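Long-range contacts in lysozyme inhibitor LprI-like N-terminal domain-containing protein (Burkholderia thailandensis, PDB 6AR7), which is of unknown function but may be related to LprI-type inhibitors of lysozyme: residues E51-W56 against D115-P120; H95-V100 against K218-T223. One frame throughout, in Å; residues are numbered along the deposited sequence. Where two conformers were deposited one is given.

Interaction 1: residues E51-W56 against D115-P120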
ATOM      1  N   GLU A  51      -2.096 -14.590  -8.333  1.00 21.48           N
ATOM      2  CA  GLU A  51      -3.284 -14.415  -9.171  1.00 22.69           C
ATOM      3  C   GLU A  51      -4.258 -13.422  -8.534  1.00 25.16           C
ATOM      4  O   GLU A  51      -4.851 -12.587  -9.227  1.00 24.65           O
ATOM      5  CB  GLU A  51      -3.961 -15.769  -9.407  1.00 20.08           C
ATOM      6  CG  GLU A  51      -3.250 -16.627 -10.462  1.00 26.65           C
ATOM      7  CD  GLU A  51      -3.588 -18.102 -10.363  1.00 31.82           C
ATOM      8  OE1 GLU A  51      -4.365 -18.478  -9.462  1.00 29.34           O
ATOM      9  OE2 GLU A  51      -3.065 -18.891 -11.187  1.00 38.01           O
ATOM     10  N   ALA A  52      -4.418 -13.491  -7.208  1.00 22.58           N
ATOM     11  CA  ALA A  52      -5.261 -12.530  -6.501  1.00 23.91           C
ATOM     12  C   ALA A  52      -4.710 -11.119  -6.649  1.00 24.96           C
ATOM     13  O   ALA A  52      -5.461 -10.160  -6.872  1.00 22.43           O
ATOM     14  CB  ALA A  52      -5.358 -12.929  -5.023  1.00 18.85           C
ATOM     15  N   ARG A  53      -3.388 -10.979  -6.556  1.00 28.07           N
ATOM     16  CA  ARG A  53      -2.779  -9.663  -6.677  1.00 27.13           C
ATOM     17  C   ARG A  53      -3.027  -9.068  -8.052  1.00 28.40           C
ATOM     18  O   ARG A  53      -3.328  -7.878  -8.176  1.00 27.84           O
ATOM     19  CB  ARG A  53      -1.283  -9.739  -6.383  1.00 23.63           C
ATOM     20  CG  ARG A  53      -0.652  -8.358  -6.290  1.00 28.19           C
ATOM     21  CD  ARG A  53       0.824  -8.368  -6.580  1.00 43.62           C
ATOM     22  NE  ARG A  53       1.062  -8.704  -7.971  1.00 57.24           N
ATOM     23  CZ  ARG A  53       1.758  -9.760  -8.362  1.00 61.88           C
ATOM     24  NH1 ARG A  53       2.307 -10.568  -7.453  1.00 62.48           N
ATOM     25  NH2 ARG A  53       1.909 -10.009  -9.661  1.00 53.19           N
ATOM     26  N   GLN A  54      -2.890  -9.876  -9.097  1.00 25.91           N
ATOM     27  CA  GLN A  54      -3.161  -9.382 -10.443  1.00 25.59           C
ATOM     28  C   GLN A  54      -4.619  -8.956 -10.590  1.00 27.68           C
ATOM     29  O   GLN A  54      -4.918  -7.952 -11.242  1.00 25.33           O
ATOM     30  CB  GLN A  54      -2.831 -10.468 -11.472  1.00 31.36           C
ATOM     31  CG  GLN A  54      -1.348 -10.750 -11.665  1.00 43.80           C
ATOM     32  CD  GLN A  54      -1.116 -12.009 -12.496  1.00 52.17           C
ATOM     33  OE1 GLN A  54      -1.617 -12.125 -13.613  1.00 59.61           O
ATOM     34  NE2 GLN A  54      -0.358 -12.955 -11.951  1.00 49.95           N
ATOM     35  N   GLN A  55      -5.546  -9.721 -10.006  1.00 28.48           N
ATOM     36  CA  GLN A  55      -6.954  -9.346 -10.073  1.00 24.27           C
ATOM     37  C   GLN A  55      -7.206  -8.049  -9.314  1.00 26.51           C
ATOM     38  O   GLN A  55      -7.900  -7.161  -9.823  1.00 27.53           O
ATOM     39  CB  GLN A  55      -7.818 -10.491  -9.553  1.00 21.64           C
ATOM     40  CG  GLN A  55      -7.805 -11.680 -10.537  1.00 27.00           C
ATOM     41  CD  GLN A  55      -8.344 -12.946  -9.938  1.00 30.79           C
ATOM     42  OE1 GLN A  55      -9.249 -12.916  -9.119  1.00 29.65           O
ATOM     43  NE2 GLN A  55      -7.800 -14.078 -10.361  1.00 35.84           N
ATOM     44  N   TRP A  56      -6.589  -7.889  -8.132  1.00 22.85           N
ATOM     45  CA  TRP A  56      -6.705  -6.617  -7.425  1.00 22.72           C
ATOM     46  C   TRP A  56      -6.116  -5.468  -8.235  1.00 25.04           C
ATOM     47  O   TRP A  56      -6.625  -4.349  -8.170  1.00 27.12           O
ATOM     48  CB  TRP A  56      -6.034  -6.693  -6.057  1.00 18.79           C
ATOM     49  CG  TRP A  56      -6.908  -7.339  -5.068  1.00 20.66           C
ATOM     50  CD1 TRP A  56      -6.707  -8.548  -4.460  1.00 22.79           C
ATOM     51  CD2 TRP A  56      -8.182  -6.859  -4.600  1.00 20.86           C
ATOM     52  NE1 TRP A  56      -7.767  -8.840  -3.625  1.00 21.39           N
ATOM     53  CE2 TRP A  56      -8.683  -7.820  -3.697  1.00 21.25           C
ATOM     54  CE3 TRP A  56      -8.937  -5.709  -4.852  1.00 25.01           C
ATOM     55  CZ2 TRP A  56      -9.887  -7.658  -3.031  1.00 22.76           C
ATOM     56  CZ3 TRP A  56     -10.135  -5.549  -4.188  1.00 26.54           C
ATOM     57  CH2 TRP A  56     -10.603  -6.520  -3.291  1.00 25.01           C
ATOM     58  N   ASP A 115       2.749 -12.127   0.383  1.00 26.86           N
ATOM     59  CA  ASP A 115       1.698 -11.320   1.001  1.00 29.84           C
ATOM     60  C   ASP A 115       2.062  -9.834   1.014  1.00 34.59           C
ATOM     61  O   ASP A 115       1.183  -8.977   0.838  1.00 29.71           O
ATOM     62  CB  ASP A 115       1.416 -11.819   2.410  1.00 34.64           C
ATOM     63  CG  ASP A 115       0.118 -11.274   2.971  1.00 40.29           C
ATOM     64  OD1 ASP A 115      -0.920 -11.390   2.296  1.00 38.97           O
ATOM     65  OD2 ASP A 115       0.146 -10.706   4.082  1.00 43.83           O
HETATM   66  N   MSE A 116       3.343  -9.514   1.171  1.00 31.78           N
HETATM   67  CA  MSE A 116       3.845  -8.137   1.044  0.55 38.28           C
HETATM   68  C   MSE A 116       3.474  -7.496  -0.282  1.00 30.31           C
HETATM   69  O   MSE A 116       3.209  -6.308  -0.362  1.00 36.55           O
HETATM   70  CB  MSE A 116       5.372  -8.096   1.159  0.55 41.15           C
HETATM   71  CG  MSE A 116       5.965  -8.233   2.538  0.55 44.71           C
HETATM   72 SE   MSE A 116       7.057  -6.655   2.871  0.55 53.93          SE
HETATM   73  CE  MSE A 116       5.536  -5.473   3.039  0.55 56.50           C
ATOM     74  N   ARG A 117       3.527  -8.298  -1.349  1.00 28.14           N
ATOM     75  CA  ARG A 117       3.221  -7.806  -2.689  0.55 30.28           C
ATOM     76  C   ARG A 117       1.723  -7.689  -2.922  1.00 25.11           C
ATOM     77  O   ARG A 117       1.281  -6.805  -3.661  1.00 25.32           O
ATOM     78  CB  ARG A 117       3.809  -8.730  -3.763  0.55 34.29           C
ATOM     79  CG  ARG A 117       5.295  -9.029  -3.653  0.55 41.29           C
ATOM     80  CD  ARG A 117       5.826  -9.724  -4.927  0.55 45.74           C
ATOM     81  NE  ARG A 117       5.178 -11.008  -5.243  0.55 44.71           N
ATOM     82  CZ  ARG A 117       5.620 -12.197  -4.828  0.55 42.85           C
ATOM     83  NH1 ARG A 117       6.711 -12.276  -4.069  0.55 43.30           N
ATOM     84  NH2 ARG A 117       4.979 -13.315  -5.168  0.55 29.99           N
ATOM     85  N   LEU A 118       0.940  -8.568  -2.298  1.00 25.83           N
ATOM     86  CA  LEU A 118      -0.507  -8.613  -2.502  1.00 23.85           C
ATOM     87  C   LEU A 118      -1.237  -7.474  -1.788  1.00 25.14           C
ATOM     88  O   LEU A 118      -2.017  -6.743  -2.408  1.00 28.59           O
ATOM     89  CB  LEU A 118      -1.038  -9.965  -2.016  1.00 20.36           C
ATOM     90  CG  LEU A 118      -2.538 -10.156  -1.764  1.00 23.08           C
ATOM     91  CD1 LEU A 118      -3.324  -9.923  -3.084  1.00 21.34           C
ATOM     92  CD2 LEU A 118      -2.821 -11.574  -1.196  1.00 22.98           C
ATOM     93  N   GLN A 119      -1.014  -7.319  -0.483  1.00 18.24           N
ATOM     94  CA  GLN A 119      -1.864  -6.440   0.319  1.00 22.21           C
ATOM     95  C   GLN A 119      -1.878  -4.974  -0.127  1.00 22.83           C
ATOM     96  O   GLN A 119      -2.945  -4.344  -0.017  1.00 24.62           O
ATOM     97  CB  GLN A 119      -1.468  -6.533   1.799  1.00 27.52           C
ATOM     98  CG  GLN A 119      -1.619  -7.933   2.415  1.00 34.56           C
ATOM     99  CD  GLN A 119      -3.000  -8.547   2.168  1.00 36.59           C
ATOM    100  OE1 GLN A 119      -4.010  -7.842   2.129  1.00 35.99           O
ATOM    101  NE2 GLN A 119      -3.045  -9.873   2.031  1.00 30.69           N
ATOM    102  N   PRO A 120      -0.770  -4.361  -0.564  1.00 26.86           N
ATOM    103  CA  PRO A 120      -0.851  -2.944  -0.963  1.00 30.15           C
ATOM    104  C   PRO A 120      -1.684  -2.729  -2.205  1.00 31.94           C
ATOM    105  O   PRO A 120      -2.242  -1.640  -2.374  1.00 26.91           O
ATOM    106  CB  PRO A 120       0.616  -2.539  -1.196  1.00 24.84           C
ATOM    107  CG  PRO A 120       1.429  -3.561  -0.501  1.00 29.02           C
ATOM    108  CD  PRO A 120       0.625  -4.830  -0.498  1.00 27.75           C
TER

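Interaction 2: residues H95-V100 against K218-T223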
ATOM      1  N   HIS A  95      11.963  -2.894  -5.302  1.00 36.92           N
ATOM      2  CA  HIS A  95      13.398  -3.055  -5.086  1.00 36.83           C
ATOM      3  C   HIS A  95      13.706  -3.244  -3.609  1.00 34.92           C
ATOM      4  O   HIS A  95      14.622  -3.988  -3.250  1.00 39.58           O
ATOM      5  CB  HIS A  95      14.171  -1.835  -5.600  1.00 42.30           C
ATOM      6  CG  HIS A  95      13.927  -1.515  -7.042  1.00 47.02           C
ATOM      7  ND1 HIS A  95      13.698  -2.480  -7.996  1.00 52.88           N
ATOM      8  CD2 HIS A  95      13.880  -0.329  -7.691  1.00 49.69           C
ATOM      9  CE1 HIS A  95      13.520  -1.903  -9.170  1.00 52.25           C
ATOM     10  NE2 HIS A  95      13.632  -0.598  -9.013  1.00 50.31           N
ATOM     11  N   LEU A  96      12.973  -2.544  -2.740  1.00 33.27           N
ATOM     12  CA  LEU A  96      13.192  -2.683  -1.305  1.00 35.58           C
ATOM     13  C   LEU A  96      12.750  -4.057  -0.827  1.00 30.09           C
ATOM     14  O   LEU A  96      13.434  -4.692  -0.016  1.00 28.83           O
ATOM     15  CB  LEU A  96      12.437  -1.586  -0.547  1.00 32.37           C
ATOM     16  CG  LEU A  96      12.400  -1.693   0.987  1.00 27.23           C
ATOM     17  CD1 LEU A  96      13.813  -1.729   1.570  1.00 25.38           C
ATOM     18  CD2 LEU A  96      11.590  -0.507   1.584  1.00 25.41           C
ATOM     19  N   VAL A  97      11.618  -4.537  -1.336  1.00 25.62           N
ATOM     20  CA  VAL A  97      11.162  -5.872  -0.964  1.00 30.40           C
ATOM     21  C   VAL A  97      12.207  -6.917  -1.354  1.00 35.81           C
ATOM     22  O   VAL A  97      12.518  -7.831  -0.581  1.00 33.19           O
ATOM     23  CB  VAL A  97       9.794  -6.148  -1.604  1.00 30.70           C
ATOM     24  CG1 VAL A  97       9.430  -7.625  -1.470  1.00 34.26           C
ATOM     25  CG2 VAL A  97       8.738  -5.278  -0.954  1.00 30.65           C
ATOM     26  N   ARG A  98      12.768  -6.801  -2.556  1.00 35.07           N
ATOM     27  CA  ARG A  98      13.770  -7.779  -2.972  1.00 36.81           C
ATOM     28  C   ARG A  98      15.025  -7.692  -2.120  1.00 38.93           C
ATOM     29  O   ARG A  98      15.565  -8.722  -1.699  1.00 39.37           O
ATOM     30  CB  ARG A  98      14.130  -7.601  -4.441  1.00 41.14           C
ATOM     31  CG  ARG A  98      15.197  -8.603  -4.892  1.00 58.53           C
ATOM     32  CD  ARG A  98      15.588  -8.418  -6.339  1.00 73.35           C
ATOM     33  NE  ARG A  98      15.715  -7.008  -6.692  1.00 86.48           N
ATOM     34  CZ  ARG A  98      14.820  -6.338  -7.412  1.00 94.93           C
ATOM     35  NH1 ARG A  98      13.729  -6.952  -7.863  1.00100.41           N
ATOM     36  NH2 ARG A  98      15.011  -5.055  -7.682  1.00 92.81           N
ATOM     37  N   ALA A  99      15.499  -6.476  -1.846  1.00 31.96           N
ATOM     38  CA  ALA A  99      16.705  -6.332  -1.043  1.00 32.32           C
ATOM     39  C   ALA A  99      16.527  -6.938   0.341  1.00 35.33           C
ATOM     40  O   ALA A  99      17.459  -7.535   0.883  1.00 38.86           O
ATOM     41  CB  ALA A  99      17.082  -4.855  -0.928  1.00 41.69           C
ATOM     42  N   VAL A 100      15.341  -6.814   0.934  1.00 32.36           N
ATOM     43  CA  VAL A 100      15.136  -7.397   2.256  1.00 34.55           C
ATOM     44  C   VAL A 100      15.075  -8.920   2.168  1.00 31.95           C
ATOM     45  O   VAL A 100      15.762  -9.627   2.909  1.00 35.95           O
ATOM     46  CB  VAL A 100      13.874  -6.818   2.923  1.00 37.68           C
ATOM     47  CG1 VAL A 100      13.467  -7.679   4.122  1.00 36.80           C
ATOM     48  CG2 VAL A 100      14.139  -5.376   3.383  1.00 32.61           C
ATOM     49  N   LYS A 218       8.227  -2.266  10.157  1.00 30.08           N
ATOM     50  CA  LYS A 218       8.483  -3.108  11.323  1.00 26.90           C
ATOM     51  C   LYS A 218       8.780  -4.540  10.900  1.00 32.18           C
ATOM     52  O   LYS A 218       9.712  -5.179  11.407  1.00 30.01           O
ATOM     53  CB  LYS A 218       7.291  -3.050  12.276  1.00 30.56           C
ATOM     54  CG  LYS A 218       7.391  -3.957  13.483  1.00 36.49           C
ATOM     55  CD  LYS A 218       6.139  -3.851  14.348  1.00 45.68           C
ATOM     56  CE  LYS A 218       6.294  -4.640  15.645  1.00 54.79           C
ATOM     57  NZ  LYS A 218       5.175  -5.605  15.850  1.00 62.02           N
ATOM     58  N   ARG A 219       7.976  -5.067   9.983  1.00 27.49           N
ATOM     59  CA  ARG A 219       8.215  -6.414   9.496  1.00 26.93           C
ATOM     60  C   ARG A 219       9.564  -6.506   8.812  1.00 25.93           C
ATOM     61  O   ARG A 219      10.306  -7.470   9.025  1.00 26.54           O
ATOM     62  CB  ARG A 219       7.098  -6.850   8.543  1.00 26.58           C
ATOM     63  CG  ARG A 219       7.347  -8.207   7.945  1.00 24.29           C
ATOM     64  CD  ARG A 219       6.101  -8.735   7.189  1.00 36.03           C
ATOM     65  NE  ARG A 219       4.913  -8.685   8.044  1.00 38.86           N
ATOM     66  CZ  ARG A 219       4.629  -9.571   8.995  1.00 53.74           C
ATOM     67  NH1 ARG A 219       5.440 -10.599   9.215  1.00 60.38           N
ATOM     68  NH2 ARG A 219       3.532  -9.427   9.730  1.00 51.07           N
ATOM     69  N   PHE A 220       9.903  -5.507   7.990  1.00 24.89           N
ATOM     70  CA  PHE A 220      11.219  -5.491   7.364  1.00 25.09           C
ATOM     71  C   PHE A 220      12.311  -5.552   8.416  1.00 30.80           C
ATOM     72  O   PHE A 220      13.294  -6.287   8.270  1.00 31.30           O
ATOM     73  CB  PHE A 220      11.397  -4.227   6.532  1.00 29.84           C
ATOM     74  CG  PHE A 220      10.736  -4.268   5.208  1.00 33.99           C
ATOM     75  CD1 PHE A 220      10.460  -5.468   4.594  1.00 41.21           C
ATOM     76  CD2 PHE A 220      10.385  -3.092   4.569  1.00 26.63           C
ATOM     77  CE1 PHE A 220       9.877  -5.491   3.365  1.00 40.88           C
ATOM     78  CE2 PHE A 220       9.784  -3.110   3.332  1.00 32.24           C
ATOM     79  CZ  PHE A 220       9.523  -4.312   2.733  1.00 34.41           C
ATOM     80  N   SER A 221      12.175  -4.736   9.466  1.00 31.58           N
ATOM     81  CA  SER A 221      13.223  -4.658  10.475  1.00 30.93           C
ATOM     82  C   SER A 221      13.404  -5.988  11.186  1.00 31.53           C
ATOM     83  O   SER A 221      14.512  -6.305  11.628  1.00 36.82           O
ATOM     84  CB  SER A 221      12.911  -3.558  11.491  1.00 28.14           C
ATOM     85  OG  SER A 221      11.861  -3.969  12.348  1.00 31.10           O
ATOM     86  N   GLU A 222      12.341  -6.787  11.274  1.00 34.23           N
ATOM     87  CA  GLU A 222      12.409  -8.108  11.888  1.00 37.13           C
ATOM     88  C   GLU A 222      12.828  -9.186  10.904  1.00 44.20           C
ATOM     89  O   GLU A 222      13.074 -10.328  11.312  1.00 45.05           O
ATOM     90  CB  GLU A 222      11.051  -8.485  12.480  1.00 37.53           C
ATOM     91  CG  GLU A 222      10.572  -7.564  13.585  1.00 36.09           C
ATOM     92  CD  GLU A 222       9.078  -7.715  13.843  1.00 53.89           C
ATOM     93  OE1 GLU A 222       8.367  -8.227  12.946  1.00 57.76           O
ATOM     94  OE2 GLU A 222       8.606  -7.313  14.926  1.00 57.39           O
ATOM     95  N   THR A 223      12.942  -8.847   9.631  1.00 39.50           N
ATOM     96  CA  THR A 223      13.210  -9.819   8.589  1.00 38.95           C
ATOM     97  C   THR A 223      14.609  -9.708   8.011  1.00 41.57           C
ATOM     98  O   THR A 223      15.278 -10.727   7.837  1.00 40.04           O
ATOM     99  CB  THR A 223      12.177  -9.661   7.461  1.00 35.65           C
ATOM    100  OG1 THR A 223      10.854  -9.865   7.982  1.00 34.03           O
ATOM    101  CG2 THR A 223      12.443 -10.659   6.352  1.00 33.11           C
TER

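Interaction 1: residues E51-W56 against D115-P120
Leu-118 and Arg-53 join two near-parallel helices of an all-helical fold, 42-70 and 107-136, through segments that both lie within the LprI family region. The local axes run 8.8 Å apart and differ by 23° in direction, so the side chains pack close against the opposite backbone. Leu-118 does this with one methyl: CD1 lies 3.6 Å from the backbone N of Arg-53 and equally near its CA. Its CG stands anti to the backbone N, which swings CD1 across the gap. The same methyl meets Ala-52 CB at 4.1 Å and Trp-56 CD1 at 3.9 Å, the indole being approached obliquely.

Arg-53 answers with its aliphatic stem, whose CD rests 3.3 Å from Arg-117 O. The chain then bends at chi3 (67°), which sets the guanidinium beside that of Arg-117. In the conformer given, Arg-53 NH1 comes to the edge of the Arg-117 guanidinium, 3.6 Å from Arg-117 NE. The carboxylate of Asp-50 holds both arginines by salt bridges, although Arg-117 was modelled in two conformers, which leaves both its bridge and its place beside Arg-53 less certain.

On the neighbouring helix 25-34, Asp-27 accepts the indole NE1-H of Trp-56 and Met-30 touches Ala-52; the disulfide Cys-33 to Cys-48 ties that helix to 42-70.

Interaction 2: residues H95-V100 against K218-T223
Phe-220 pushes its ring from helix 203-223 into the side of helix 73-101, where Leu-96, Val-97 and Val-100 receive it. With the local axes 10.8 Å apart, it takes a large side chain to span the gap, and the phenyl ring takes part in three of the four residue pairs. Its CG is turned anti to the carbonyl carbon (chi1 -79°), which sends the ring out toward the other helix. Val-100 lies over one face: its CG2 makes a CH-pi contact 4.2 Å from the Phe-220 ring centroid, displaced toward the rim, while Val-100 CG1 meets Phe-220 CD1 at 3.8 Å. Farther round the ring, Leu-96 CD2 packs obliquely against Phe-220 CE2 at 3.6 Å, and Val-97 CG2 comes in at the edge, 3.9 Å from Phe-220 CZ.

This is helix-on-helix packing in an all-helical fold, with the two segments running 27° from parallel and joined purely by apolar groups. Helix 155-174 brings Leu-171 against Phe-220, and helix 180-197 covers Leu-96 with Leu-183 and Ala-186.

Near the end of the pair the contact thins. Thr-223 adds chiefly its methyl, with CG2 3.9 Å from Val-100 CG1. Its hydroxyl points back to its own helix and donates to the carbonyl of the preceding turn, Thr-223 OG1 to Arg-219 O at 2.7 Å, reaching that oxygen from above the carbonyl plane; a buried polar group is thus satisfied without involving helix 73-101. Lys-218, Glu-222, Arg-98 and His-95 are exposed and make up the solvent side. Lys-218 and Glu-222 form a long salt bridge, and on the other helix Arg-98, poorly ordered, reaches His-95 ND1 through a weak hydrogen bond.

In the fold
Both contacts are buried and join near-parallel helices, yet they share no helix: interaction 1 pairs 42-70 with 107-136, interaction 2 pairs 73-101 with 203-223. Their centres lie about 17 Å apart, and the segments alternate along the chain. Interaction 1 is nearer the centre of the chain and closer-set, mixing a leucine methyl on backbone with arginines gathered at a carboxylate. In interaction 2 the helices stand farther apart and an aromatic ring fills the distance, while the Thr-223 hydroxyl is satisfied within its own helix. Selenomethionine Met-116, on segment 115-120, lies toward Phe-220 of interaction 2, though its two conformers leave that detail doubtful.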